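PDB 2P0O: DUF871 domain-containing protein from Enterococcus faecalis, which is of unknown function but is probably a 6-phospho-N-acetylmuramidase that hydrolyses glycosides of 6-phospho-N-acetylmuramic acid. Local coordinates for residues R253-K256 with R257-T261; D267-D271 with V272-E276; S121-L125 with E126-E130. All blocks are in the same frame, centred on the assembly; numbering follows the deposited sequence.

All three contacts are local, each within one continuous run of chain. Contacts 1 and 2 belong to the C-terminal, cyclophilin-like part, and their centres lie about 18 Å apart. Contact 1 holds the one-turn helix 255-258 and leads into strand 260-263. Contact 2 is the hairpin-like bend ahead of strand 272-275. Contact 3 stands on the TIM-barrel part, about 55 Å from contact 1 between centres, where it starts helix 125-133. Contacts 1 and 3 are partly buried, whereas contact 2 lies at the surface. Their chemistry differs accordingly: backbone bonds and a leucine pair in contact 1, bridging waters in contact 2, side-chain capping in contact 3.

Contact 1. Residues R253-K256 with R257-T261; sequences RYLK and RILGT
Leu-255 O is gripped by two backbone N-H groups of the following turn. Leu-259 N donates to it at 3.0 Å. Ile-258 N gives a second, weak bond of the same length. One residue earlier, Tyr-254 O takes weak bonds from Arg-257 N and Ile-258 N. Ile-258 N is thus shared between Tyr-254 O and Leu-255 O, weakly in both cases. Most of this short helix is therefore held by bent bonds.

Apolar side chains close the same turn. Leu-255 turns CG anti to its own N (chi1 -177°). That CG lies 4.0 Å from Leu-259 CD1. Leu-259 also touches Val-247 of strand 242-247.

Two waters line the polar side. Water 1 donates to Arg-253 O at 2.7 Å and accepts a weak bond from Arg-257 N. Water 2 lies 2.9 Å from Lys-256 O and 3.0 Å from Arg-257 O, but cannot serve every acceptor around it at once. Arg-253 CG lies over one face of the Tyr-254 ring, near its rim, and Tyr-254 OH bonds to Glu-293 N.

Tyr-254 is the N-cap and Leu-259 leaves the helical path. This is a single-turn helix leading into strand 260-263, an outermost strand of the three-stranded mixed sheet.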
loop_
_atom_site.group_PDB
_atom_site.type_symbol
_atom_site.label_atom_id
_atom_site.label_comp_id
_atom_site.label_asym_id
_atom_site.label_seq_id
_atom_site.Cartn_x
_atom_site.Cartn_y
_atom_site.Cartn_z
ATOM N N ARG A 253 26.072 -1.965 24.194
ATOM C CA ARG A 253 27.113 -1.003 23.813
ATOM C C ARG A 253 27.175 -0.786 22.291
ATOM O O ARG A 253 27.775 0.181 21.827
ATOM C CB ARG A 253 28.484 -1.475 24.312
ATOM C CG ARG A 253 29.710 -0.860 23.561
ATOM C CD ARG A 253 31.100 -1.269 24.113
ATOM N NE ARG A 253 31.148 -1.126 25.568
ATOM C CZ ARG A 253 30.936 -2.133 26.412
ATOM N NH1 ARG A 253 30.965 -1.913 27.727
ATOM N NH2 ARG A 253 30.689 -3.362 25.935
ATOM N N TYR A 254 26.559 -1.673 21.523
ATOM C CA TYR A 254 26.655 -1.599 20.075
ATOM C C TYR A 254 25.394 -1.087 19.417
ATOM O O TYR A 254 25.276 -1.126 18.183
ATOM C CB TYR A 254 27.098 -2.948 19.500
ATOM C CG TYR A 254 28.362 -3.382 20.169
ATOM C CD1 TYR A 254 29.538 -2.631 20.018
ATOM C CD2 TYR A 254 28.381 -4.473 21.033
ATOM C CE1 TYR A 254 30.721 -2.991 20.675
ATOM C CE2 TYR A 254 29.563 -4.841 21.697
ATOM C CZ TYR A 254 30.720 -4.097 21.510
ATOM O OH TYR A 254 31.879 -4.446 22.150
ATOM N N LEU A 255 24.465 -0.590 20.226
ATOM C CA LEU A 255 23.201 -0.101 19.696
ATOM C C LEU A 255 23.398 1.051 18.701
ATOM O O LEU A 255 22.789 1.049 17.627
ATOM C CB LEU A 255 22.217 0.280 20.811
ATOM C CG LEU A 255 20.806 0.742 20.383
ATOM C CD1 LEU A 255 20.032 -0.282 19.580
ATOM C CD2 LEU A 255 19.960 1.230 21.579
ATOM N N LYS A 256 24.255 2.007 19.053
ATOM C CA LYS A 256 24.499 3.196 18.224
ATOM C C LYS A 256 25.168 2.875 16.905
ATOM O O LYS A 256 24.971 3.589 15.926
ATOM C CB LYS A 256 25.325 4.235 18.980
ATOM C CG LYS A 256 24.661 4.636 20.272
ATOM C CD LYS A 256 24.811 6.118 20.634
ATOM C CE LYS A 256 23.608 6.539 21.496
ATOM N NZ LYS A 256 22.333 5.887 20.963
ATOM N N ARG A 257 25.970 1.814 16.886
ATOM C CA ARG A 257 26.580 1.358 15.659
ATOM C C ARG A 257 25.526 0.866 14.717
ATOM O O ARG A 257 25.688 0.980 13.504
ATOM C CB ARG A 257 27.537 0.191 15.907
ATOM C CG ARG A 257 28.958 0.582 16.014
ATOM C CD ARG A 257 29.838 -0.626 15.848
ATOM N NE ARG A 257 31.203 -0.280 16.229
ATOM C CZ ARG A 257 32.298 -0.706 15.605
ATOM N NH1 ARG A 257 33.497 -0.309 16.048
ATOM N NH2 ARG A 257 32.207 -1.522 14.547
ATOM N N ILE A 258 24.469 0.264 15.250
ATOM C CA ILE A 258 23.486 -0.303 14.342
ATOM C C ILE A 258 22.321 0.608 13.981
ATOM O O ILE A 258 21.660 0.362 12.984
ATOM C CB ILE A 258 23.058 -1.794 14.670
ATOM C CG1 ILE A 258 21.690 -1.944 15.363
ATOM C CG2 ILE A 258 24.213 -2.658 15.269
ATOM C CD1 ILE A 258 21.178 -0.915 16.138
ATOM N N LEU A 259 22.069 1.635 14.781
ATOM C CA LEU A 259 21.050 2.632 14.448
ATOM C C LEU A 259 21.558 3.472 13.263
ATOM O O LEU A 259 22.743 3.778 13.198
ATOM C CB LEU A 259 20.753 3.517 15.664
ATOM C CG LEU A 259 19.977 2.889 16.848
ATOM C CD1 LEU A 259 19.960 3.813 18.035
ATOM C CD2 LEU A 259 18.524 2.466 16.481
ATOM N N GLY A 260 20.675 3.829 12.333
ATOM C CA GLY A 260 21.057 4.558 11.121
ATOM C C GLY A 260 20.762 3.786 9.836
ATOM O O GLY A 260 20.037 2.779 9.849
ATOM N N THR A 261 21.360 4.244 8.732
ATOM C CA THR A 261 21.133 3.681 7.405
ATOM C C THR A 261 22.150 2.617 7.043
ATOM O O THR A 261 23.349 2.823 7.186
ATOM C CB THR A 261 21.170 4.782 6.320
ATOM O OG1 THR A 261 20.179 5.748 6.629
ATOM C CG2 THR A 261 20.875 4.213 4.916
HETATM O O HOH W 1 27.719 1.566 19.521
HETATM O O HOH W 2 25.922 3.922 13.208
#

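Contact 2. Residues D267-D271 with V272-E276; sequences DAARD and VLRSE
Val-272 meets Ala-269 where the chain bends into strand 272-275. This is a hairpin-like connection from strand 260-263 to strand 272-275: backbone bonds join Arg-274 with Arg-265 and Glu-276 with Thr-263. Strand 272-275 is also the outer strand of a four-stranded antiparallel sheet, next to strand 319-322.

At Val-272, CG2 lies between the backbone N and the carbonyl carbon. It packs 3.6 Å from Ala-269 CB. The carbonyl of Val-272 also faces the bend, and Val-272 O lies 3.3 Å from Ala-269 CB. No direct hydrogen bond crosses here. Water 3 sits 2.8 Å from each of Ala-269 O and Val-272 O and can bridge them. Water 4 accepts from Ala-269 N at 3.0 Å and weakly from Arg-274 N, and lies near Val-272 O. Val-272 also packs on Gln-320 and Thr-322 of strand 319-322.

Leu-273 turns away from the bend and packs on Val-321. Arg-274 comes back toward it. Its CD is 4.2 Å from Ala-269 CB, and its NH1 forms a salt bridge with Glu-318. Next, Ser-275 OG bonds to His-262 ND1.

The bend carries its own charge pair. Arg-270 NE bonds to Asp-271 OD1 at 3.0 Å, from above the carboxylate plane (42° out of it). A second, weak bond runs from Arg-270 NH1 to the same Asp-271 OD1, at 3.3 Å.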
loop_
_atom_site.group_PDB
_atom_site.type_symbol
_atom_site.label_atom_id
_atom_site.label_comp_id
_atom_site.label_asym_id
_atom_site.label_seq_id
_atom_site.Cartn_x
_atom_site.Cartn_y
_atom_site.Cartn_z
ATOM N N ASP A 267 24.775 -8.965 -3.446
ATOM C CA ASP A 267 24.628 -10.404 -3.502
ATOM C C ASP A 267 23.971 -10.826 -2.215
ATOM O O ASP A 267 24.640 -11.166 -1.242
ATOM C CB ASP A 267 25.946 -11.127 -3.766
ATOM C CG ASP A 267 27.083 -10.633 -2.908
ATOM O OD1 ASP A 267 26.951 -9.631 -2.183
ATOM O OD2 ASP A 267 28.143 -11.263 -2.980
ATOM N N ALA A 268 22.642 -10.760 -2.224
ATOM C CA ALA A 268 21.841 -10.876 -1.012
ATOM C C ALA A 268 21.791 -12.303 -0.466
ATOM O O ALA A 268 21.499 -13.235 -1.191
ATOM C CB ALA A 268 20.425 -10.369 -1.283
ATOM N N ALA A 269 22.038 -12.435 0.829
ATOM C CA ALA A 269 22.016 -13.711 1.517
ATOM C C ALA A 269 20.589 -14.237 1.641
ATOM O O ALA A 269 19.639 -13.452 1.780
ATOM C CB ALA A 269 22.620 -13.525 2.899
ATOM N N ARG A 270 20.441 -15.559 1.657
ATOM C CA ARG A 270 19.159 -16.184 1.921
ATOM C C ARG A 270 18.705 -15.823 3.340
ATOM O O ARG A 270 17.571 -15.435 3.546
ATOM C CB ARG A 270 19.299 -17.719 1.798
ATOM C CG ARG A 270 17.984 -18.475 1.847
ATOM C CD ARG A 270 18.237 -19.970 1.880
ATOM N NE ARG A 270 19.009 -20.318 3.072
ATOM C CZ ARG A 270 19.385 -21.555 3.369
ATOM N NH1 ARG A 270 20.076 -21.778 4.466
ATOM N NH2 ARG A 270 19.062 -22.566 2.572
ATOM N N ASP A 271 19.613 -15.944 4.309
ATOM C CA ASP A 271 19.244 -16.024 5.722
ATOM C C ASP A 271 19.184 -14.681 6.448
ATOM O O ASP A 271 18.554 -14.588 7.516
ATOM C CB ASP A 271 20.277 -16.873 6.476
ATOM C CG ASP A 271 20.225 -18.320 6.108
ATOM O OD1 ASP A 271 19.168 -18.778 5.639
ATOM O OD2 ASP A 271 21.257 -19.005 6.326
ATOM N N VAL A 272 19.902 -13.688 5.911
ATOM C CA VAL A 272 20.190 -12.441 6.625
ATOM C C VAL A 272 20.227 -11.282 5.650
ATOM O O VAL A 272 20.507 -11.449 4.454
ATOM C CB VAL A 272 21.575 -12.472 7.362
ATOM C CG1 VAL A 272 21.599 -13.484 8.544
ATOM C CG2 VAL A 272 22.729 -12.767 6.400
ATOM N N LEU A 273 19.937 -10.102 6.168
ATOM C CA LEU A 273 20.313 -8.861 5.507
ATOM C C LEU A 273 21.743 -8.557 5.961
ATOM O O LEU A 273 22.065 -8.729 7.142
ATOM C CB LEU A 273 19.379 -7.713 5.942
ATOM C CG LEU A 273 17.947 -7.746 5.424
ATOM C CD1 LEU A 273 17.155 -6.508 5.911
ATOM C CD2 LEU A 273 17.855 -7.876 3.851
ATOM N N ARG A 274 22.601 -8.137 5.049
ATOM C CA ARG A 274 23.998 -7.843 5.414
ATOM C C ARG A 274 24.351 -6.401 5.131
ATOM O O ARG A 274 24.284 -5.949 3.974
ATOM C CB ARG A 274 25.011 -8.742 4.674
ATOM C CG ARG A 274 24.794 -10.230 4.780
ATOM C CD ARG A 274 25.817 -10.967 3.893
ATOM N NE ARG A 274 27.196 -10.820 4.418
ATOM C CZ ARG A 274 28.301 -11.161 3.754
ATOM N NH1 ARG A 274 29.502 -11.024 4.333
ATOM N NH2 ARG A 274 28.215 -11.691 2.541
ATOM N N SER A 275 24.768 -5.686 6.172
ATOM C CA SER A 275 25.119 -4.278 6.028
ATOM C C SER A 275 26.499 -4.200 5.443
ATOM O O SER A 275 27.494 -4.574 6.073
ATOM C CB SER A 275 25.051 -3.529 7.346
ATOM O OG SER A 275 25.556 -2.207 7.174
ATOM N N GLU A 276 26.560 -3.699 4.220
ATOM C CA GLU A 276 27.791 -3.758 3.462
ATOM C C GLU A 276 29.005 -2.982 4.004
ATOM O O GLU A 276 30.130 -3.206 3.542
ATOM C CB GLU A 276 27.526 -3.445 1.999
ATOM C CG GLU A 276 27.122 -2.033 1.663
ATOM C CD GLU A 276 27.301 -1.789 0.164
ATOM O OE1 GLU A 276 27.571 -2.792 -0.561
ATOM O OE2 GLU A 276 27.189 -0.612 -0.283
HETATM O O HOH W 3 19.582 -10.668 1.917
HETATM O O HOH W 4 22.407 -9.893 2.324
#

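Contact 3. Residues S121-L125 with E126-E130; sequences STITL and EEVAE
Glu-127 folds back over Thr-124 at the start of helix 125-133. Its CB lies 3.6 Å from Ile-123 CD1 and also borders the hydroxyl of Thr-124. The next atom, Glu-127 CG, touches Thr-124 OG1 at 3.2 Å. CG stands anti to its own carbonyl carbon, and the chain runs out extended from there, so that its carboxylate reaches the backbone of Thr-124. CD passes the same hydroxyl. At the tip, Glu-127 OE1 accepts a fairly straight bond from Thr-124 N at 2.9 Å. The N-H meets the anti side of the carboxylate, 22° out of its plane. The same oxygen lies beside Ile-123 CA.

Thr-124 returns the bond. Its OG1 sits between the backbone N and the carbonyl carbon (chi1 70°), which places OG1 against the N-H groups of the first turn. It accepts from Glu-127 N at 3.0 Å, almost straight at 169°. A weak bond from Glu-126 N reaches the same oxygen. These reciprocal bonds form a capping box, with Thr-124 as the N-cap.

Beside the cap, Ile-123 CG1 lies 3.5 Å from Val-128 CG2, and the two side chains cross at about a right angle. Ile-123 continues onto Trp-166 and Leu-167 of helix 157-169, while Val-128 reaches Phe-138 and Leu-170. The first backbone helix bond, from Val-128 N to Thr-124 O, is 3.1 Å long.

The helix follows barrel strand 115-119, as in a TIM barrel. Two N-H groups of its first turn are met by Thr-124 OG1. The carboxylate of Glu-127, and that of Glu-126 nearby, would probably be favoured by the positive end of the helix dipole.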
loop_
_atom_site.group_PDB
_atom_site.type_symbol
_atom_site.label_atom_id
_atom_site.label_comp_id
_atom_site.label_asym_id
_atom_site.label_seq_id
_atom_site.Cartn_x
_atom_site.Cartn_y
_atom_site.Cartn_z
ATOM N N SER A 121 -13.030 -9.730 -10.020
ATOM C CA SER A 121 -13.507 -11.074 -9.702
ATOM C C SER A 121 -14.652 -11.591 -10.567
ATOM O O SER A 121 -14.820 -12.802 -10.682
ATOM C CB SER A 121 -13.971 -11.129 -8.248
ATOM O OG SER A 121 -12.975 -10.559 -7.419
ATOM N N THR A 122 -15.465 -10.711 -11.139
ATOM C CA THR A 122 -16.641 -11.174 -11.883
ATOM C C THR A 122 -16.521 -10.985 -13.385
ATOM O O THR A 122 -17.324 -11.551 -14.136
ATOM C CB THR A 122 -17.934 -10.437 -11.470
ATOM O OG1 THR A 122 -17.851 -9.053 -11.878
ATOM C CG2 THR A 122 -18.196 -10.560 -9.955
ATOM N N ILE A 123 -15.567 -10.162 -13.824
ATOM C CA ILE A 123 -15.453 -9.909 -15.252
ATOM C C ILE A 123 -15.184 -11.238 -15.955
ATOM O O ILE A 123 -14.301 -11.998 -15.551
ATOM C CB ILE A 123 -14.415 -8.784 -15.623
ATOM C CG1 ILE A 123 -14.527 -8.383 -17.102
ATOM C CG2 ILE A 123 -12.989 -9.212 -15.355
ATOM C CD1 ILE A 123 -15.727 -7.516 -17.467
ATOM N N THR A 124 -15.993 -11.526 -16.968
ATOM C CA THR A 124 -15.869 -12.759 -17.747
ATOM C C THR A 124 -15.153 -12.500 -19.065
ATOM O O THR A 124 -15.124 -11.366 -19.552
ATOM C CB THR A 124 -17.254 -13.381 -18.077
ATOM O OG1 THR A 124 -17.927 -12.549 -19.026
ATOM C CG2 THR A 124 -18.121 -13.549 -16.817
ATOM N N LEU A 125 -14.611 -13.565 -19.656
ATOM C CA LEU A 125 -14.003 -13.497 -20.990
ATOM C C LEU A 125 -14.987 -13.009 -22.062
ATOM O O LEU A 125 -14.577 -12.426 -23.077
ATOM C CB LEU A 125 -13.410 -14.852 -21.378
ATOM C CG LEU A 125 -12.188 -14.867 -22.316
ATOM C CD1 LEU A 125 -11.272 -16.053 -21.979
ATOM C CD2 LEU A 125 -12.552 -14.871 -23.819
ATOM N N GLU A 126 -16.277 -13.237 -21.814
ATOM C CA GLU A 126 -17.361 -12.850 -22.726
ATOM C C GLU A 126 -17.589 -11.349 -22.712
ATOM O O GLU A 126 -17.688 -10.715 -23.761
ATOM C CB GLU A 126 -18.671 -13.547 -22.336
ATOM C CG GLU A 126 -18.732 -15.030 -22.660
ATOM C CD GLU A 126 -17.849 -15.887 -21.747
ATOM O OE1 GLU A 126 -17.765 -15.609 -20.521
ATOM O OE2 GLU A 126 -17.242 -16.852 -22.275
ATOM N N GLU A 127 -17.688 -10.799 -21.506
ATOM C CA GLU A 127 -17.861 -9.365 -21.298
ATOM C C GLU A 127 -16.668 -8.587 -21.858
ATOM O O GLU A 127 -16.847 -7.549 -22.484
ATOM C CB GLU A 127 -18.058 -9.064 -19.807
ATOM C CG GLU A 127 -19.325 -9.669 -19.226
ATOM C CD GLU A 127 -19.406 -9.605 -17.697
ATOM O OE1 GLU A 127 -18.396 -9.826 -16.984
ATOM O OE2 GLU A 127 -20.519 -9.346 -17.204
ATOM N N VAL A 128 -15.464 -9.115 -21.642
ATOM C CA VAL A 128 -14.234 -8.544 -22.183
ATOM C C VAL A 128 -14.251 -8.602 -23.714
ATOM O O VAL A 128 -13.807 -7.671 -24.372
ATOM C CB VAL A 128 -12.964 -9.250 -21.631
ATOM C CG1 VAL A 128 -11.702 -8.587 -22.151
ATOM C CG2 VAL A 128 -12.940 -9.215 -20.132
ATOM N N ALA A 129 -14.783 -9.691 -24.266
ATOM C CA ALA A 129 -14.930 -9.837 -25.702
ATOM C C ALA A 129 -15.996 -8.874 -26.258
ATOM O O ALA A 129 -15.941 -8.464 -27.436
ATOM C CB ALA A 129 -15.264 -11.289 -26.051
ATOM N N GLU A 130 -16.962 -8.503 -25.414
ATOM C CA GLU A 130 -18.039 -7.602 -25.852
ATOM C C GLU A 130 -17.548 -6.154 -25.895
ATOM O O GLU A 130 -17.895 -5.390 -26.804
ATOM C CB GLU A 130 -19.260 -7.749 -24.942
ATOM C CG GLU A 130 -20.491 -6.997 -25.421
ATOM C CD GLU A 130 -21.693 -7.165 -24.496
ATOM O OE1 GLU A 130 -21.564 -7.839 -23.443
ATOM O OE2 GLU A 130 -22.767 -6.613 -24.828
#